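3-keto-5-aminohexanoate cleavage protein (Archaeoglobus fulgidus, PDB 3LOT) probably catalyses the zinc-dependent cleavage of 3-keto-5-aminohexanoate, as a member of the beta-keto acid cleavage enzyme family. Local coordinates at residues I9-I14 / D256-L261; T15-T20 / P139-M144; V82-T87 / I111-M116. One frame throughout, in Å; residues are numbered along the deposited sequence. Where two conformers were deposited one is given.

Interaction 1: I9-I14 / D256-L261; sequences IVTCAI and DVRVGL
Ile-9 and Asp-256 meet at one end of a parallel strand pairing: the backbone N of Ile-9 donates to Asp-256 OD1 (2.9 Å), reaching it from well above the carboxylate plane, 62° out. With chi1 at -63°, CG of the aspartate lies beside its own backbone N, which brings the carboxylate against Ile-9, CG to CB 3.6 Å. OD2 forms salt bridges with Arg-198 and Arg-3, so an alanine here would probably leave the Ile-9 amide without its acceptor and both arginines without their carboxylate. Beyond this pair the backbones bond in regular alternation, from Val-257 N to Ile-9 O, Thr-11 N to Val-257 O, Val-259 N to Thr-11 O and, nearly straight at 175°, Ala-13 N to Val-259 O (2.8 Å). Val-10 and Val-257 lie side by side, CG2 to CG1 4.0 Å, on the face that also carries Cys-12 and Val-259; helix 276-289 covers it. On the other face Ala-13 CB sits over one side of the Arg-258 guanidinium, off-centre and 3.4 Å from NE. Asp-263 holds NH2 of this arginine by a salt bridge, and the side chain also touches the zinc ligand His-50. Where the strand ends, Gly-260 has a backbone shape that calls for glycine, and a CB there would strike Ala-13 O. The pairing joins the first and last strands of an eight-stranded TIM barrel, closing it beside the zinc site.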
loop_
_atom_site.group_PDB
_atom_site.type_symbol
_atom_site.label_atom_id
_atom_site.label_comp_id
_atom_site.label_asym_id
_atom_site.label_seq_id
_atom_site.Cartn_x
_atom_site.Cartn_y
_atom_site.Cartn_z
ATOM N N ILE D 9 5.627 20.595 -14.702
ATOM C CA ILE D 9 4.973 20.702 -16.020
ATOM C C ILE D 9 3.451 20.685 -15.831
ATOM O O ILE D 9 2.902 19.717 -15.333
ATOM C CB ILE D 9 5.396 19.566 -16.990
ATOM C CG1 ILE D 9 6.923 19.564 -17.169
ATOM C CG2 ILE D 9 4.649 19.700 -18.343
ATOM C CD1 ILE D 9 7.457 18.439 -18.119
ATOM N N VAL D 10 2.791 21.795 -16.130
ATOM C CA VAL D 10 1.343 21.858 -16.216
ATOM C C VAL D 10 0.876 21.724 -17.682
ATOM O O VAL D 10 1.203 22.590 -18.549
ATOM C CB VAL D 10 0.820 23.152 -15.616
ATOM C CG1 VAL D 10 -0.741 23.112 -15.571
ATOM C CG2 VAL D 10 1.362 23.349 -14.163
ATOM N N THR D 11 0.128 20.652 -17.969
ATOM C CA THR D 11 -0.411 20.411 -19.303
ATOM C C THR D 11 -1.846 20.833 -19.326
ATOM O O THR D 11 -2.579 20.586 -18.355
ATOM C CB THR D 11 -0.328 18.933 -19.707
ATOM O OG1 THR D 11 1.050 18.556 -19.778
ATOM C CG2 THR D 11 -1.001 18.745 -21.091
ATOM N N CYS D 12 -2.277 21.516 -20.388
ATOM C CA CYS D 12 -3.712 21.819 -20.483
ATOM C C CYS D 12 -4.373 21.079 -21.641
ATOM O O CYS D 12 -4.001 21.288 -22.783
ATOM C CB CYS D 12 -3.984 23.317 -20.549
ATOM S SG CYS D 12 -5.755 23.669 -20.259
ATOM N N ALA D 13 -5.307 20.183 -21.313
ATOM C CA ALA D 13 -6.039 19.377 -22.305
ATOM C C ALA D 13 -7.288 20.139 -22.764
ATOM O O ALA D 13 -8.260 20.265 -22.033
ATOM C CB ALA D 13 -6.386 18.002 -21.733
ATOM N N ILE D 14 -7.248 20.641 -23.992
ATOM C CA ILE D 14 -8.134 21.731 -24.397
ATOM C C ILE D 14 -9.608 21.334 -24.646
ATOM O O ILE D 14 -10.533 22.097 -24.280
ATOM C CB ILE D 14 -7.586 22.440 -25.658
ATOM C CG1 ILE D 14 -6.206 23.073 -25.386
ATOM C CG2 ILE D 14 -8.604 23.470 -26.249
ATOM C CD1 ILE D 14 -6.143 24.119 -24.232
ATOM N N ASP D 256 3.988 15.627 -12.383
ATOM C CA ASP D 256 3.419 16.700 -13.165
ATOM C C ASP D 256 1.909 16.538 -13.221
ATOM O O ASP D 256 1.355 15.500 -12.831
ATOM C CB ASP D 256 4.046 16.716 -14.566
ATOM C CG ASP D 256 5.540 17.002 -14.531
ATOM O OD1 ASP D 256 5.952 17.883 -13.759
ATOM O OD2 ASP D 256 6.306 16.331 -15.258
ATOM N N VAL D 257 1.236 17.581 -13.678
ATOM C CA VAL D 257 -0.194 17.649 -13.637
ATOM C C VAL D 257 -0.802 18.133 -14.968
ATOM O O VAL D 257 -0.224 18.970 -15.688
ATOM C CB VAL D 257 -0.633 18.530 -12.484
ATOM C CG1 VAL D 257 -0.019 19.976 -12.615
ATOM C CG2 VAL D 257 -2.162 18.576 -12.407
ATOM N N ARG D 258 -1.965 17.568 -15.287
ATOM C CA ARG D 258 -2.772 17.957 -16.435
ATOM C C ARG D 258 -4.128 18.400 -15.932
ATOM O O ARG D 258 -4.708 17.758 -15.003
ATOM C CB ARG D 258 -2.954 16.792 -17.409
ATOM C CG ARG D 258 -3.905 17.059 -18.558
ATOM C CD ARG D 258 -3.809 16.002 -19.652
ATOM N NE ARG D 258 -5.106 15.425 -19.970
ATOM C CZ ARG D 258 -5.317 14.546 -20.932
ATOM N NH1 ARG D 258 -4.326 14.149 -21.753
ATOM N NH2 ARG D 258 -6.532 14.071 -21.109
ATOM N N VAL D 259 -4.595 19.511 -16.504
ATOM C CA VAL D 259 -5.906 20.073 -16.222
ATOM C C VAL D 259 -6.548 20.326 -17.603
ATOM O O VAL D 259 -6.013 19.911 -18.636
ATOM C CB VAL D 259 -5.817 21.359 -15.377
ATOM C CG1 VAL D 259 -5.199 21.065 -14.018
ATOM C CG2 VAL D 259 -5.022 22.506 -16.117
ATOM N N GLY D 260 -7.714 20.935 -17.635
ATOM C CA GLY D 260 -8.282 21.294 -18.930
ATOM C C GLY D 260 -9.688 20.775 -19.096
ATOM O O GLY D 260 -10.088 19.816 -18.408
ATOM N N LEU D 261 -10.419 21.440 -19.990
ATOM C CA LEU D 261 -11.840 21.165 -20.260
ATOM C C LEU D 261 -12.037 19.823 -20.900
ATOM O O LEU D 261 -13.113 19.277 -20.845
ATOM C CB LEU D 261 -12.482 22.258 -21.129
ATOM C CG LEU D 261 -12.499 23.688 -20.572
ATOM C CD1 LEU D 261 -13.392 24.605 -21.424
ATOM C CD2 LEU D 261 -12.978 23.698 -19.201
HETATM O O HOH W 1 1.842 17.539 -17.413
#

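Interaction 2: T15-T20 / P139-M144; sequences TGAIHT and PEYLEM
The ring of Tyr-141 is approached by the 15-20 loop mainly at its rim. Ile-18 O lies in the ring plane, 3.8 Å from CE2, and the methyl CG2 of Thr-20 is also near that plane, 4.0 Å from CD2. Ala-17 O comes in at a slant and stands only 2.5 Å from Tyr-141 OH, a very short separation. That hydroxyl also has Thr-92 OG1 as a hydrogen-bonding partner. Ile-18 CD1 lies 3.8 Å from Tyr-141 OH, although the isoleucine leaves its backbone in the other direction; a nearly eclipsed chi2 of 12° swings the terminal methyl round. Thr-20 divides its two branches between different tasks. At chi1 69° OG1 stands between the backbone N and the carbonyl carbon and bonds to Glu-138 OE1, while CG2 turns to the helix and meets Leu-142 CD2 (4.1 Å) as well as the tyrosine. The contact is thus small, with one aromatic residue and its neighbour in sequence carrying it. It lays the loop between strand 7-13 and helix 31-43 against helix 137-144, while His-19, through ND1 to Leu-261 O, ties the same loop to the residues that follow strand 256-259.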
loop_
_atom_site.group_PDB
_atom_site.type_symbol
_atom_site.label_atom_id
_atom_site.label_comp_id
_atom_site.label_asym_id
_atom_site.label_seq_id
_atom_site.Cartn_x
_atom_site.Cartn_y
_atom_site.Cartn_z
ATOM N N THR D 15 -9.843 20.188 -25.294
ATOM C CA THR D 15 -11.203 19.826 -25.622
ATOM C C THR D 15 -11.564 18.337 -25.596
ATOM O O THR D 15 -12.688 17.985 -25.264
ATOM C CB THR D 15 -11.702 20.527 -26.944
ATOM O OG1 THR D 15 -13.134 20.374 -27.069
ATOM C CG2 THR D 15 -11.038 20.021 -28.218
ATOM N N GLY D 16 -10.649 17.479 -25.986
ATOM C CA GLY D 16 -10.941 16.059 -25.948
ATOM C C GLY D 16 -12.018 15.595 -26.895
ATOM O O GLY D 16 -12.373 16.288 -27.895
ATOM N N ALA D 17 -12.532 14.413 -26.555
ATOM C CA ALA D 17 -13.532 13.714 -27.297
ATOM C C ALA D 17 -14.659 13.191 -26.413
ATOM O O ALA D 17 -15.615 12.570 -26.931
ATOM C CB ALA D 17 -12.872 12.563 -28.051
ATOM N N ILE D 18 -14.581 13.424 -25.108
ATOM C CA ILE D 18 -15.538 12.824 -24.179
ATOM C C ILE D 18 -16.727 13.749 -24.002
ATOM O O ILE D 18 -17.867 13.357 -24.278
ATOM C CB ILE D 18 -14.888 12.457 -22.820
ATOM C CG1 ILE D 18 -14.013 11.190 -22.950
ATOM C CG2 ILE D 18 -15.939 12.187 -21.796
ATOM C CD1 ILE D 18 -13.691 10.663 -24.377
ATOM N N HIS D 19 -16.453 14.974 -23.583
ATOM C CA HIS D 19 -17.498 15.974 -23.398
ATOM C C HIS D 19 -18.111 16.393 -24.739
ATOM O O HIS D 19 -17.475 16.360 -25.773
ATOM C CB HIS D 19 -16.978 17.185 -22.593
ATOM C CG HIS D 19 -16.461 16.835 -21.234
ATOM N ND1 HIS D 19 -15.206 17.219 -20.783
ATOM C CD2 HIS D 19 -17.007 16.089 -20.247
ATOM C CE1 HIS D 19 -15.021 16.742 -19.565
ATOM N NE2 HIS D 19 -16.097 16.051 -19.219
ATOM N N THR D 20 -19.385 16.723 -24.721
ATOM C CA THR D 20 -20.054 17.124 -25.952
ATOM C C THR D 20 -20.536 18.580 -25.811
ATOM O O THR D 20 -20.698 19.040 -24.689
ATOM C CB THR D 20 -21.181 16.183 -26.320
ATOM O OG1 THR D 20 -22.276 16.298 -25.388
ATOM C CG2 THR D 20 -20.683 14.707 -26.393
ATOM N N PRO D 139 -26.267 12.279 -28.185
ATOM C CA PRO D 139 -26.695 11.142 -27.375
ATOM C C PRO D 139 -26.381 9.803 -28.063
ATOM O O PRO D 139 -26.127 8.790 -27.405
ATOM C CB PRO D 139 -28.198 11.355 -27.232
ATOM C CG PRO D 139 -28.590 12.191 -28.399
ATOM C CD PRO D 139 -27.413 13.097 -28.618
ATOM N N GLU D 140 -26.389 9.786 -29.373
ATOM C CA GLU D 140 -25.956 8.606 -30.103
ATOM C C GLU D 140 -24.501 8.195 -29.763
ATOM O O GLU D 140 -24.216 7.016 -29.466
ATOM C CB GLU D 140 -26.091 8.856 -31.582
ATOM C CG GLU D 140 -25.559 7.691 -32.392
ATOM C CD GLU D 140 -26.172 7.596 -33.785
ATOM O OE1 GLU D 140 -26.767 8.607 -34.236
ATOM O OE2 GLU D 140 -26.056 6.502 -34.415
ATOM N N TYR D 141 -23.602 9.164 -29.783
ATOM C CA TYR D 141 -22.217 8.945 -29.403
ATOM C C TYR D 141 -22.075 8.379 -27.989
ATOM O O TYR D 141 -21.358 7.395 -27.743
ATOM C CB TYR D 141 -21.445 10.258 -29.523
ATOM C CG TYR D 141 -20.081 10.230 -28.914
ATOM C CD1 TYR D 141 -19.092 9.369 -29.396
ATOM C CD2 TYR D 141 -19.770 11.061 -27.857
ATOM C CE1 TYR D 141 -17.815 9.349 -28.827
ATOM C CE2 TYR D 141 -18.515 11.050 -27.279
ATOM C CZ TYR D 141 -17.542 10.196 -27.761
ATOM O OH TYR D 141 -16.297 10.204 -27.163
ATOM N N LEU D 142 -22.768 8.994 -27.048
ATOM C CA LEU D 142 -22.651 8.586 -25.667
ATOM C C LEU D 142 -23.167 7.122 -25.490
ATOM O O LEU D 142 -22.511 6.302 -24.842
ATOM C CB LEU D 142 -23.419 9.567 -24.766
ATOM C CG LEU D 142 -22.995 11.048 -24.758
ATOM C CD1 LEU D 142 -23.961 11.805 -23.843
ATOM C CD2 LEU D 142 -21.529 11.231 -24.303
ATOM N N GLU D 143 -24.323 6.819 -26.075
ATOM C CA GLU D 143 -24.873 5.459 -26.055
ATOM C C GLU D 143 -23.954 4.417 -26.662
ATOM O O GLU D 143 -23.815 3.311 -26.122
ATOM C CB GLU D 143 -26.199 5.403 -26.799
ATOM C CG GLU D 143 -26.833 4.008 -26.859
ATOM C CD GLU D 143 -26.969 3.307 -25.487
ATOM O OE1 GLU D 143 -27.144 3.982 -24.434
ATOM O OE2 GLU D 143 -26.854 2.051 -25.475
HETATM N N MSE D 144 -23.352 4.758 -27.803
HETATM C CA MSE D 144 -22.491 3.817 -28.477
HETATM C C MSE D 144 -21.256 3.439 -27.722
HETATM O O MSE D 144 -20.778 2.313 -27.891
HETATM C CB MSE D 144 -22.176 4.286 -29.889
HETATM C CG MSE D 144 -23.397 4.007 -30.741
HETATM SE SE MSE D 144 -23.267 4.707 -32.510
HETATM C CE MSE D 144 -25.118 4.428 -33.236
#

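Interaction 3: V82-T87 / I111-M116; sequences VINVTT and IATFNM
Val-85 and Ala-112 pair across two neighbouring parallel strands of a TIM barrel, joined by a beta-alpha-beta crossover through the short helices 97-100 and 103-107. Apolar side-chain packing is concentrated toward the strand beginnings. Val-82 CG1 meets Ile-111 CG2 at 3.6 Å, the side chains crossing at about a right angle, and Ile-111 CG2 also lies 3.8 Å from Asn-84 CB. The asparagine holds CG anti to its N (chi1 178°), which carries the amide along Ile-111 to Thr-113: ND2 lies near Ile-111 CG1, and OD1 near Thr-113 CG2. OD1 is hydrogen-bonded to His-50 ND1, an arrangement consistent with Asn-84 fixing the turn of this zinc ligand from the second shell. Two backbone bonds tie the strands, a longer one from Val-85 N to Ile-111 O (3.3 Å) and a shorter one from Thr-113 N to Val-85 O (2.9 Å).

Further along, polar links and water take over. Thr-87 N makes a weak bond to Thr-113 OG1 (3.4 Å). This oxygen, Thr-86 OG1 and Asn-115 ND2 also bind an unidentified molecule, probably from the crystallisation liquor, consistent with their lining a pocket near the zinc ion. A water bridges Thr-87 OG1 and Asn-115 ND2, donating to the former and accepting from the latter. Thr-87 OG1, set between its backbone N and carbonyl carbon (chi1 70°), donates to Thr-113 O at 2.6 Å, standing 35° out of that carbonyl's plane.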
loop_
_atom_site.group_PDB
_atom_site.type_symbol
_atom_site.label_atom_id
_atom_site.label_comp_id
_atom_site.label_asym_id
_atom_site.label_seq_id
_atom_site.Cartn_x
_atom_site.Cartn_y
_atom_site.Cartn_z
ATOM N N VAL D 82 4.444 23.723 -26.131
ATOM C CA VAL D 82 4.589 22.373 -26.667
ATOM C C VAL D 82 3.185 21.836 -27.048
ATOM O O VAL D 82 2.247 21.852 -26.245
ATOM C CB VAL D 82 5.337 21.415 -25.683
ATOM C CG1 VAL D 82 5.454 19.999 -26.257
ATOM C CG2 VAL D 82 6.766 21.962 -25.360
ATOM N N ILE D 83 3.045 21.438 -28.307
ATOM C CA ILE D 83 1.765 20.992 -28.851
ATOM C C ILE D 83 1.753 19.470 -28.896
ATOM O O ILE D 83 2.464 18.820 -29.712
ATOM C CB ILE D 83 1.509 21.576 -30.268
ATOM C CG1 ILE D 83 1.569 23.130 -30.242
ATOM C CG2 ILE D 83 0.187 20.991 -30.792
ATOM C CD1 ILE D 83 1.718 23.818 -31.615
ATOM N N ASN D 84 1.034 18.900 -27.950
ATOM C CA ASN D 84 0.876 17.445 -27.799
ATOM C C ASN D 84 -0.408 17.038 -28.518
ATOM O O ASN D 84 -1.490 17.502 -28.140
ATOM C CB ASN D 84 0.771 17.139 -26.288
ATOM C CG ASN D 84 0.552 15.642 -25.964
ATOM O OD1 ASN D 84 -0.204 14.966 -26.642
ATOM N ND2 ASN D 84 1.165 15.154 -24.864
ATOM N N VAL D 85 -0.286 16.140 -29.492
ATOM C CA VAL D 85 -1.415 15.691 -30.307
ATOM C C VAL D 85 -1.943 14.310 -29.852
ATOM O O VAL D 85 -1.170 13.426 -29.507
ATOM C CB VAL D 85 -0.964 15.617 -31.772
ATOM C CG1 VAL D 85 -2.112 15.262 -32.671
ATOM C CG2 VAL D 85 -0.347 16.945 -32.161
ATOM N N THR D 86 -3.257 14.124 -29.865
ATOM C CA THR D 86 -3.816 12.829 -29.539
ATOM C C THR D 86 -3.695 11.876 -30.727
ATOM O O THR D 86 -3.776 12.260 -31.891
ATOM C CB THR D 86 -5.272 12.930 -29.156
ATOM O OG1 THR D 86 -5.703 11.670 -28.636
ATOM C CG2 THR D 86 -6.121 13.298 -30.399
ATOM N N THR D 87 -3.434 10.625 -30.407
ATOM C CA THR D 87 -3.695 9.515 -31.305
ATOM C C THR D 87 -4.758 8.614 -30.685
ATOM O O THR D 87 -5.033 7.552 -31.231
ATOM C CB THR D 87 -2.425 8.649 -31.597
ATOM O OG1 THR D 87 -2.046 7.914 -30.431
ATOM C CG2 THR D 87 -1.273 9.503 -32.035
ATOM N N ILE D 111 5.517 15.648 -29.410
ATOM C CA ILE D 111 5.023 14.657 -28.462
ATOM C C ILE D 111 3.570 14.359 -28.877
ATOM O O ILE D 111 2.865 15.231 -29.438
ATOM C CB ILE D 111 5.190 15.198 -27.002
ATOM C CG1 ILE D 111 4.728 14.183 -25.947
ATOM C CG2 ILE D 111 4.459 16.584 -26.809
ATOM C CD1 ILE D 111 5.338 14.423 -24.619
ATOM N N ALA D 112 3.145 13.123 -28.689
ATOM C CA ALA D 112 1.771 12.730 -28.969
ATOM C C ALA D 112 1.344 11.592 -28.044
ATOM O O ALA D 112 2.194 10.894 -27.486
ATOM C CB ALA D 112 1.579 12.341 -30.387
ATOM N N THR D 113 0.041 11.427 -27.845
ATOM C CA THR D 113 -0.375 10.463 -26.844
ATOM C C THR D 113 -0.323 9.060 -27.457
ATOM O O THR D 113 -0.441 8.907 -28.666
ATOM C CB THR D 113 -1.735 10.807 -26.179
ATOM O OG1 THR D 113 -2.800 10.808 -27.117
ATOM C CG2 THR D 113 -1.651 12.160 -25.554
ATOM N N PHE D 114 -0.140 8.071 -26.582
ATOM C CA PHE D 114 0.196 6.693 -26.913
ATOM C C PHE D 114 -0.478 5.862 -25.817
ATOM O O PHE D 114 0.131 5.621 -24.790
ATOM C CB PHE D 114 1.731 6.540 -26.827
ATOM C CG PHE D 114 2.294 5.330 -27.512
ATOM C CD1 PHE D 114 2.023 4.073 -27.044
ATOM C CD2 PHE D 114 3.137 5.481 -28.589
ATOM C CE1 PHE D 114 2.590 2.962 -27.642
ATOM C CE2 PHE D 114 3.735 4.394 -29.208
ATOM C CZ PHE D 114 3.476 3.105 -28.741
ATOM N N ASN D 115 -1.736 5.482 -26.057
ATOM C CA ASN D 115 -2.571 4.679 -25.140
ATOM C C ASN D 115 -2.174 3.187 -25.001
ATOM O O ASN D 115 -1.988 2.469 -26.002
ATOM C CB ASN D 115 -3.974 4.811 -25.608
ATOM C CG ASN D 115 -4.428 6.248 -25.551
ATOM O OD1 ASN D 115 -4.798 6.739 -24.468
ATOM N ND2 ASN D 115 -4.383 6.956 -26.712
HETATM N N MSE D 116 -2.016 2.741 -23.764
HETATM C CA MSE D 116 -1.251 1.497 -23.501
HETATM C C MSE D 116 -2.049 0.225 -23.245
HETATM O O MSE D 116 -1.489 -0.753 -22.743
HETATM C CB MSE D 116 -0.317 1.750 -22.324
HETATM C CG MSE D 116 0.780 2.653 -22.636
HETATM SE SE MSE D 116 1.989 1.865 -23.932
HETATM C CE MSE D 116 2.232 0.128 -23.209
HETATM O O HOH W 2 -2.797 5.857 -28.963
#

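In the fold
All three contacts belong to one barrel domain; interactions 1 and 3 border its zinc site and interaction 2 reaches toward it from the periphery. Interactions 1 and 3 lie on the same sheet, their centres about 13 Å apart: the former joins strands 7-13 and 256-259, the latter strands 82-85 and 111-115, with strand 48-54, which carries the zinc ligands His-50 and His-52, lying between 7-13 and 82-85. Interaction 2 is about 20 Å from each of the others between centres, yet its loop continues directly from segment 9-14 and touches interaction 1 through His-19. Along the chain the contacts are nested, 3 within 2 and 2 within 1, so the outermost pairing brings distant parts of the sequence together round the metal.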